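Local atomic coordinates of iron uptake protein A2 (Synechocystis sp., PDB entry 2VOZ), a protein that binds ferric iron in the periplasm, probably as a substrate-binding subunit of an ABC transporter that imports it. Residues E66-I71 with E95-F100; L83-V86 with M90-R93; L122-T127 with A280-L285. All blocks are in the same frame, centred on the assembly; numbering follows the deposited sequence.

Contact 1. Residues E66-I71 with E95-F100; sequences ELIERI and EQAGLF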
loop_
_atom_site.group_PDB
_atom_site.type_symbol
_atom_site.label_atom_id
_atom_site.label_comp_id
_atom_site.label_asym_id
_atom_site.label_seq_id
_atom_site.Cartn_x
_atom_site.Cartn_y
_atom_site.Cartn_z
ATOM N N GLU B 66 19.588 7.451 9.265
ATOM C CA GLU B 66 18.782 8.685 9.318
ATOM C C GLU B 66 18.115 8.905 10.675
ATOM O O GLU B 66 18.048 10.046 11.151
ATOM C CB GLU B 66 17.706 8.715 8.228
ATOM C CG GLU B 66 18.268 8.827 6.788
ATOM C CD GLU B 66 17.121 8.742 5.780
ATOM O OE1 GLU B 66 16.482 9.794 5.542
ATOM O OE2 GLU B 66 16.856 7.617 5.269
ATOM N N LEU B 67 17.584 7.839 11.257
ATOM C CA LEU B 67 16.944 7.954 12.568
ATOM C C LEU B 67 17.976 8.354 13.603
ATOM O O LEU B 67 17.708 9.201 14.467
ATOM C CB LEU B 67 16.309 6.624 12.948
ATOM C CG LEU B 67 15.057 6.241 12.173
ATOM C CD1 LEU B 67 14.668 4.821 12.608
ATOM C CD2 LEU B 67 13.916 7.238 12.452
ATOM N N ILE B 68 19.164 7.764 13.540
ATOM C CA ILE B 68 20.188 8.124 14.512
ATOM C C ILE B 68 20.481 9.629 14.396
ATOM O O ILE B 68 20.561 10.359 15.383
ATOM C CB ILE B 68 21.487 7.271 14.310
ATOM C CG1 ILE B 68 21.173 5.797 14.661
ATOM C CG2 ILE B 68 22.643 7.857 15.148
ATOM C CD1 ILE B 68 22.287 4.775 14.250
ATOM N N GLU B 69 20.627 10.104 13.166
ATOM C CA GLU B 69 20.914 11.513 12.925
ATOM C C GLU B 69 19.756 12.433 13.307
ATOM O O GLU B 69 19.973 13.555 13.771
ATOM C CB GLU B 69 21.251 11.696 11.461
ATOM C CG GLU B 69 22.555 10.974 11.138
ATOM C CD GLU B 69 22.899 11.040 9.697
ATOM O OE1 GLU B 69 22.120 11.643 8.916
ATOM O OE2 GLU B 69 23.961 10.484 9.351
ATOM N N ARG B 70 18.543 11.954 13.107
ATOM C CA ARG B 70 17.376 12.747 13.501
ATOM C C ARG B 70 17.417 12.929 15.003
ATOM O O ARG B 70 17.191 14.036 15.485
ATOM C CB ARG B 70 16.079 12.092 13.078
ATOM C CG ARG B 70 14.864 12.773 13.664
ATOM C CD ARG B 70 13.593 12.181 13.109
ATOM N NE ARG B 70 12.432 12.631 13.874
ATOM C CZ ARG B 70 11.194 12.696 13.406
ATOM N NH1 ARG B 70 10.922 12.369 12.144
ATOM N NH2 ARG B 70 10.230 13.098 14.204
ATOM N N ILE B 71 17.633 11.838 15.733
ATOM C CA ILE B 71 17.669 11.930 17.209
ATOM C C ILE B 71 18.802 12.840 17.701
ATOM O O ILE B 71 18.613 13.662 18.588
ATOM C CB ILE B 71 17.749 10.520 17.857
ATOM C CG1 ILE B 71 16.507 9.686 17.494
ATOM C CG2 ILE B 71 17.931 10.636 19.381
ATOM C CD1 ILE B 71 16.755 8.163 17.668
ATOM N N GLU B 95 24.331 3.574 20.202
ATOM C CA GLU B 95 24.995 3.511 21.484
ATOM C C GLU B 95 26.166 4.485 21.507
ATOM O O GLU B 95 26.374 5.247 22.466
ATOM C CB GLU B 95 25.533 2.095 21.556
ATOM C CG GLU B 95 25.309 1.319 22.775
ATOM C CD GLU B 95 26.275 0.148 22.750
ATOM O OE1 GLU B 95 27.346 0.278 23.388
ATOM O OE2 GLU B 95 26.012 -0.829 22.007
ATOM N N GLN B 96 26.922 4.498 20.419
ATOM C CA GLN B 96 28.112 5.322 20.320
ATOM C C GLN B 96 27.773 6.816 20.279
ATOM O O GLN B 96 28.546 7.632 20.816
ATOM C CB GLN B 96 28.975 4.834 19.156
ATOM C CG GLN B 96 29.389 3.349 19.418
ATOM C CD GLN B 96 30.384 3.211 20.559
ATOM O OE1 GLN B 96 31.499 3.674 20.440
ATOM N NE2 GLN B 96 29.981 2.570 21.665
ATOM N N ALA B 97 26.617 7.153 19.683
ATOM C CA ALA B 97 26.060 8.510 19.684
ATOM C C ALA B 97 25.453 8.868 21.066
ATOM O O ALA B 97 24.924 9.980 21.287
ATOM C CB ALA B 97 25.037 8.628 18.610
ATOM N N GLY B 98 25.513 7.911 21.986
ATOM C CA GLY B 98 25.034 8.134 23.350
ATOM C C GLY B 98 23.528 8.246 23.441
ATOM O O GLY B 98 23.001 8.969 24.298
ATOM N N LEU B 99 22.821 7.484 22.598
ATOM C CA LEU B 99 21.376 7.688 22.457
ATOM C C LEU B 99 20.531 6.947 23.487
ATOM O O LEU B 99 19.380 7.328 23.712
ATOM C CB LEU B 99 20.906 7.306 21.043
ATOM C CG LEU B 99 21.448 8.237 19.937
ATOM C CD1 LEU B 99 20.680 8.009 18.655
ATOM C CD2 LEU B 99 21.368 9.711 20.345
ATOM N N PHE B 100 21.079 5.862 24.042
ATOM C CA PHE B 100 20.323 4.957 24.922
ATOM C C PHE B 100 20.588 5.216 26.396
ATOM O O PHE B 100 21.696 5.605 26.795
ATOM C CB PHE B 100 20.667 3.484 24.636
ATOM C CG PHE B 100 20.205 2.992 23.277
ATOM C CD1 PHE B 100 21.118 2.408 22.412
ATOM C CD2 PHE B 100 18.861 3.058 22.910
ATOM C CE1 PHE B 100 20.724 1.929 21.134
ATOM C CE2 PHE B 100 18.439 2.603 21.605
ATOM C CZ PHE B 100 19.399 2.033 20.743
#

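Contact 2. Residues L83-V86 with M90-R93; sequences LFTV and MLWR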
loop_
_atom_site.group_PDB
_atom_site.type_symbol
_atom_site.label_atom_id
_atom_site.label_comp_id
_atom_site.label_asym_id
_atom_site.label_seq_id
_atom_site.Cartn_x
_atom_site.Cartn_y
_atom_site.Cartn_z
ATOM N N LEU B 83 14.256 3.578 20.184
ATOM C CA LEU B 83 14.782 3.371 18.845
ATOM C C LEU B 83 14.866 1.874 18.625
ATOM O O LEU B 83 15.493 1.137 19.404
ATOM C CB LEU B 83 16.172 3.986 18.696
ATOM C CG LEU B 83 16.937 3.718 17.406
ATOM C CD1 LEU B 83 16.201 4.376 16.199
ATOM C CD2 LEU B 83 18.371 4.280 17.547
ATOM N N PHE B 84 14.208 1.464 17.570
ATOM C CA PHE B 84 14.233 0.080 17.126
ATOM C C PHE B 84 14.982 0.043 15.808
ATOM O O PHE B 84 14.635 0.774 14.853
ATOM C CB PHE B 84 12.818 -0.461 16.905
ATOM C CG PHE B 84 12.821 -1.929 16.611
ATOM C CD1 PHE B 84 13.239 -2.403 15.354
ATOM C CD2 PHE B 84 12.531 -2.826 17.611
ATOM C CE1 PHE B 84 13.323 -3.785 15.118
ATOM C CE2 PHE B 84 12.612 -4.222 17.391
ATOM C CZ PHE B 84 12.988 -4.689 16.154
ATOM N N THR B 85 15.994 -0.822 15.696
ATOM C CA THR B 85 16.704 -0.916 14.441
ATOM C C THR B 85 17.239 -2.331 14.196
ATOM O O THR B 85 16.999 -3.252 15.000
ATOM C CB THR B 85 17.799 0.191 14.337
ATOM O OG1 THR B 85 18.225 0.330 12.979
ATOM C CG2 THR B 85 18.962 -0.096 15.213
ATOM N N VAL B 86 17.879 -2.507 13.053
ATOM C CA VAL B 86 18.189 -3.838 12.569
ATOM C C VAL B 86 19.705 -3.896 12.523
ATOM O O VAL B 86 20.363 -3.008 11.936
ATOM C CB VAL B 86 17.545 -4.081 11.195
ATOM C CG1 VAL B 86 18.000 -5.409 10.604
ATOM C CG2 VAL B 86 16.018 -3.992 11.321
ATOM N N MET B 90 24.076 -1.569 14.032
ATOM C CA MET B 90 23.306 -0.318 14.035
ATOM C C MET B 90 22.930 0.120 15.429
ATOM O O MET B 90 22.982 1.304 15.735
ATOM C CB MET B 90 22.067 -0.350 13.110
ATOM C CG MET B 90 22.402 -0.545 11.614
ATOM S SD MET B 90 23.670 0.656 10.967
ATOM C CE MET B 90 22.920 2.215 11.325
ATOM N N LEU B 91 22.554 -0.829 16.284
ATOM C CA LEU B 91 22.370 -0.512 17.690
ATOM C C LEU B 91 23.643 0.077 18.286
ATOM O O LEU B 91 23.596 1.035 19.058
ATOM C CB LEU B 91 21.930 -1.754 18.456
ATOM C CG LEU B 91 20.499 -2.128 18.027
ATOM C CD1 LEU B 91 20.191 -3.613 18.431
ATOM C CD2 LEU B 91 19.467 -1.127 18.603
ATOM N N TRP B 92 24.785 -0.476 17.888
ATOM C CA TRP B 92 26.054 0.034 18.387
ATOM C C TRP B 92 26.280 1.486 17.902
ATOM O O TRP B 92 26.762 2.319 18.671
ATOM C CB TRP B 92 27.194 -0.900 17.943
ATOM C CG TRP B 92 28.597 -0.368 18.220
ATOM C CD1 TRP B 92 29.303 -0.535 19.371
ATOM C CD2 TRP B 92 29.445 0.370 17.326
ATOM N NE1 TRP B 92 30.534 0.055 19.269
ATOM C CE2 TRP B 92 30.655 0.618 18.028
ATOM C CE3 TRP B 92 29.294 0.878 16.025
ATOM C CZ2 TRP B 92 31.706 1.336 17.481
ATOM C CZ3 TRP B 92 30.355 1.590 15.467
ATOM C CH2 TRP B 92 31.551 1.802 16.193
ATOM N N ARG B 93 25.967 1.809 16.657
ATOM C CA ARG B 93 26.131 3.201 16.210
ATOM C C ARG B 93 25.275 4.154 17.026
ATOM O O ARG B 93 25.717 5.267 17.364
ATOM C CB ARG B 93 25.831 3.373 14.739
ATOM C CG ARG B 93 26.825 2.644 13.881
ATOM C CD ARG B 93 26.612 3.007 12.399
ATOM N NE ARG B 93 27.425 2.113 11.573
ATOM C CZ ARG B 93 27.270 1.956 10.259
ATOM N NH1 ARG B 93 28.066 1.115 9.611
ATOM N NH2 ARG B 93 26.340 2.653 9.594
#

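Contact 3. Residues L122-T127 with A280-L285; sequences LWYGFT and AFLEYL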
loop_
_atom_site.group_PDB
_atom_site.type_symbol
_atom_site.label_atom_id
_atom_site.label_comp_id
_atom_site.label_asym_id
_atom_site.label_seq_id
_atom_site.Cartn_x
_atom_site.Cartn_y
_atom_site.Cartn_z
ATOM N N LEU B 122 21.451 -1.609 27.719
ATOM C CA LEU B 122 21.228 -0.459 26.847
ATOM C C LEU B 122 20.257 -0.767 25.713
ATOM O O LEU B 122 19.544 0.119 25.247
ATOM C CB LEU B 122 22.556 0.017 26.277
ATOM C CG LEU B 122 23.506 0.749 27.234
ATOM C CD1 LEU B 122 24.818 1.069 26.512
ATOM C CD2 LEU B 122 22.822 2.002 27.761
ATOM N N TRP B 123 20.273 -2.018 25.242
ATOM C CA TRP B 123 19.341 -2.426 24.183
ATOM C C TRP B 123 19.194 -3.943 24.178
ATOM O O TRP B 123 19.990 -4.665 24.822
ATOM C CB TRP B 123 19.759 -1.866 22.813
ATOM C CG TRP B 123 21.207 -2.114 22.401
ATOM C CD1 TRP B 123 22.216 -1.182 22.375
ATOM C CD2 TRP B 123 21.792 -3.352 21.968
ATOM N NE1 TRP B 123 23.384 -1.760 21.937
ATOM C CE2 TRP B 123 23.151 -3.086 21.673
ATOM C CE3 TRP B 123 21.300 -4.659 21.786
ATOM C CZ2 TRP B 123 24.026 -4.068 21.228
ATOM C CZ3 TRP B 123 22.199 -5.669 21.337
ATOM C CH2 TRP B 123 23.548 -5.343 21.067
ATOM N N TYR B 124 18.162 -4.408 23.460
ATOM C CA TYR B 124 17.683 -5.787 23.586
ATOM C C TYR B 124 17.323 -6.313 22.215
ATOM O O TYR B 124 16.668 -5.613 21.448
ATOM C CB TYR B 124 16.415 -5.818 24.474
ATOM C CG TYR B 124 16.748 -5.319 25.843
ATOM C CD1 TYR B 124 16.788 -3.967 26.112
ATOM C CD2 TYR B 124 17.096 -6.217 26.856
ATOM C CE1 TYR B 124 17.157 -3.484 27.420
ATOM C CE2 TYR B 124 17.479 -5.764 28.143
ATOM C CZ TYR B 124 17.503 -4.407 28.407
ATOM O OH TYR B 124 17.876 -3.956 29.648
ATOM N N GLY B 125 17.772 -7.519 21.887
ATOM C CA GLY B 125 17.319 -8.146 20.619
ATOM C C GLY B 125 15.899 -8.664 20.756
ATOM O O GLY B 125 15.526 -9.222 21.802
ATOM N N PHE B 126 15.085 -8.398 19.726
ATOM C CA PHE B 126 13.729 -8.919 19.683
ATOM C C PHE B 126 13.459 -9.921 18.569
ATOM O O PHE B 126 12.492 -10.679 18.671
ATOM C CB PHE B 126 12.717 -7.781 19.674
ATOM C CG PHE B 126 12.697 -7.048 20.958
ATOM C CD1 PHE B 126 12.053 -7.620 22.085
ATOM C CD2 PHE B 126 13.381 -5.858 21.095
ATOM C CE1 PHE B 126 12.050 -6.957 23.309
ATOM C CE2 PHE B 126 13.421 -5.208 22.327
ATOM C CZ PHE B 126 12.744 -5.753 23.426
ATOM N N THR B 127 14.268 -9.907 17.508
ATOM C CA THR B 127 14.247 -11.009 16.528
ATOM C C THR B 127 15.682 -11.348 16.227
ATOM O O THR B 127 16.583 -10.558 16.531
ATOM C CB THR B 127 13.546 -10.592 15.201
ATOM O OG1 THR B 127 14.351 -9.608 14.560
ATOM C CG2 THR B 127 12.152 -10.056 15.494
ATOM N N ALA B 280 7.622 -0.747 29.284
ATOM C CA ALA B 280 6.462 -1.634 29.133
ATOM C C ALA B 280 6.349 -2.156 27.688
ATOM O O ALA B 280 5.990 -3.314 27.454
ATOM C CB ALA B 280 5.178 -0.899 29.544
ATOM N N PHE B 281 6.672 -1.285 26.746
ATOM C CA PHE B 281 6.641 -1.642 25.353
ATOM C C PHE B 281 7.705 -2.706 25.075
ATOM O O PHE B 281 7.396 -3.706 24.427
ATOM C CB PHE B 281 6.857 -0.434 24.449
ATOM C CG PHE B 281 6.838 -0.793 23.001
ATOM C CD1 PHE B 281 5.625 -1.085 22.371
ATOM C CD2 PHE B 281 8.018 -0.871 22.279
ATOM C CE1 PHE B 281 5.577 -1.408 21.034
ATOM C CE2 PHE B 281 7.969 -1.215 20.904
ATOM C CZ PHE B 281 6.760 -1.496 20.313
ATOM N N LEU B 282 8.938 -2.518 25.555
ATOM C CA LEU B 282 9.992 -3.549 25.363
ATOM C C LEU B 282 9.558 -4.871 25.955
ATOM O O LEU B 282 9.712 -5.922 25.332
ATOM C CB LEU B 282 11.347 -3.132 25.971
ATOM C CG LEU B 282 12.018 -1.896 25.347
ATOM C CD1 LEU B 282 13.293 -1.687 26.125
ATOM C CD2 LEU B 282 12.265 -2.104 23.835
ATOM N N GLU B 283 8.949 -4.828 27.133
ATOM C CA GLU B 283 8.417 -6.067 27.752
ATOM C C GLU B 283 7.362 -6.736 26.887
ATOM O O GLU B 283 7.332 -7.984 26.747
ATOM C CB GLU B 283 7.874 -5.803 29.175
ATOM C CG GLU B 283 9.034 -5.404 30.098
ATOM C CD GLU B 283 8.626 -4.916 31.492
ATOM O OE1 GLU B 283 7.418 -4.660 31.749
ATOM O OE2 GLU B 283 9.560 -4.780 32.322
ATOM N N TYR B 284 6.480 -5.916 26.326
ATOM C CA TYR B 284 5.459 -6.416 25.435
ATOM C C TYR B 284 6.068 -7.082 24.192
ATOM O O TYR B 284 5.650 -8.168 23.818
ATOM C CB TYR B 284 4.501 -5.287 25.049
ATOM C CG TYR B 284 3.581 -5.654 23.908
ATOM C CD1 TYR B 284 2.509 -6.546 24.101
ATOM C CD2 TYR B 284 3.777 -5.077 22.636
ATOM C CE1 TYR B 284 1.673 -6.882 23.046
ATOM C CE2 TYR B 284 2.927 -5.411 21.562
ATOM C CZ TYR B 284 1.874 -6.292 21.794
ATOM O OH TYR B 284 1.049 -6.595 20.705
ATOM N N LEU B 285 7.052 -6.440 23.557
ATOM C CA LEU B 285 7.680 -7.025 22.386
ATOM C C LEU B 285 8.338 -8.371 22.699
ATOM O O LEU B 285 8.557 -9.171 21.786
ATOM C CB LEU B 285 8.753 -6.069 21.869
ATOM C CG LEU B 285 8.361 -4.883 21.001
ATOM C CD1 LEU B 285 9.638 -4.354 20.373
ATOM C CD2 LEU B 285 7.373 -5.276 19.904
#

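Contact 1. Residues E66-I71 with E95-F100
Ile-68 and Ile-71, one helical turn apart, face the C-terminal end of the next helix and the turn after it, their CA atoms lying 7.8 Å from Ala-97 CA and 7.7 Å from Leu-99 CA respectively. No hydrogen bond crosses this junction; aliphatic carbons make it. Leu-99 carries the largest share, pushing its branched end against both isoleucines. Its CD2 meets Ile-71 CG2 at 3.7 Å, while its CD1 settles beside the same isoleucine, 3.9 Å from Ile-71 CB. Ile-68 reaches Leu-99 from the preceding turn, CG2 to CD1 at 4.0 Å, and the same methyl is 4.3 Å from Ala-97 CB. In both isoleucines chi1 (-67° and -62°) puts CG1 beside the backbone N and CG2 anti to it, which turns the CG2 branch to the loop. Between Ala-97 and Leu-99 the helix ends in a Schellman motif: Gly-98 takes a positive phi of 71° and its N bonds back to Glu-95 O, so the chain swings round and brings Leu-99 to face helix 64-74. That helix is the connection of a beta-alpha-beta crossover from strand 56-61 to strand 82-86, in a lobe of the periplasmic binding protein fold. Ile-71 also rests on Tyr-39 and Leu-83 of the sheet beneath. The backbone of Leu-99 pairs with Lys-270, whose NZ is hydrogen-bonded to Gly-98 O. The polar side of helix 64-74 is docked on the second subunit through salt bridges of Glu-66 to its Arg-210, Glu-69 to its Arg-199 and Arg-70 to its Asp-235.

Contact 2. Residues L83-V86 with M90-R93
Thr-85, Leu-91 and Met-90 make most of this join between the end of a strand and the helix that follows it almost at once. The methyl of Thr-85 is the centre: CG2 lies 3.6 Å from Leu-91 CD2 and 3.8 Å from Met-90 CB, touching two successive helix residues. Its chi1 of -164° sets CG2 in the crowded position between backbone N and carbonyl carbon and puts OG1 anti to the backbone N, where it is hydrogen-bonded to Ser-41 OG while still lying beside Met-90 CB. Leu-91 runs past Thr-85 in the opposite direction. Met-90 crosses it nearly at right angles, starting toward the strand and then bending at chi2 and chi3, so that its end leads off from the strand, the terminal methyl CE turning toward Ala-64 and Glu-65 of helix 64-74. Its CG is left 3.2 Å from Val-86 O, a tight packing contact. Strand 82-86 belongs to the central sheet of a periplasmic binding protein lobe, parallel to strand 35-40 and antiparallel to strand 261-268; helix 88-96 springs from its C-terminal end, the edge at which ligands are usually met in such folds. Val-86 points from the strand away from the helix, and its side chain comes within about 5 Å of those of Tyr-169 and Tyr-225, both iron-binding residues. On the face of the sheet turned away from Leu-91, Phe-84 meets the ring of Phe-294 at about a right angle. Leu-91 itself continues into a cluster with Phe-100 and Trp-123.

Contact 3. Residues L122-T127 with A280-L285
Phe-126 O and Leu-285 O are both hydrogen-bonded to Gln-291 NE2, a single side-chain amide that ties the strand to the end of helix 275-285. The rest is mostly apolar and turns on the ring of Phe-126. Leu-285 lies over one face of it: its CB makes a CH-pi contact, 4.0 Å from the ring centroid and 27° off the normal, and its CD1 sits over the same face near the centre. Leu-282, one turn earlier, meets the far part of the ring, CD2 to Phe-126 CE2 at 3.6 Å, and its carbonyl O is 3.3 Å from Phe-126 CE1. Its other methyl, CD1, goes to a second ring, 4.2 Å from Tyr-124 CD1, so the two branches of Leu-282 are shared between alternate residues of the strand. With chi1 of Leu-282 at -64°, its CG lies anti to the carbonyl carbon, presenting the fork to both aromatics. Replacing Phe-126 by an alanine would probably open a gap under Leu-285 and leave the CD2 branch of Leu-282 without its ring partner. Phe-126 and Thr-127 together face Ser-264 in a classic beta bulge between strands 124-136 and 261-268. The helix crosses strand 124-127 at 41°, with the axes 9.8 Å apart, covering one face of the sheet in the periplasmic binding protein fold. Helix 288-297 adjoins it there, with Phe-294 against Phe-126, while Leu-282 also rests on Ala-266 and Val-268 of strand 261-268; Trp-123, on the other side, packs against helix 88-96.

All three contacts are buried, but at different distances from the centre of the chain. Contact 2 is nearest the centre and the iron site; contact 1 is farthest out, on a helix whose polar side meets another subunit. These two share helix 88-96, Ile-68 CD1 lying 3.8 Å from Met-90 O. Contacts 2 and 3 meet through one sheet, where Phe-84 approaches Phe-126 and Leu-285. Contacts 1 and 3 are joined by Glu-95 OE2, probably hydrogen-bonded to Trp-123 NE1. Contact 1 is purely aliphatic between helix and loop, contact 2 sets a strand methyl and a carbonyl against the following helix, and contact 3 relies on aromatic rings to seat a sequence-distant helix.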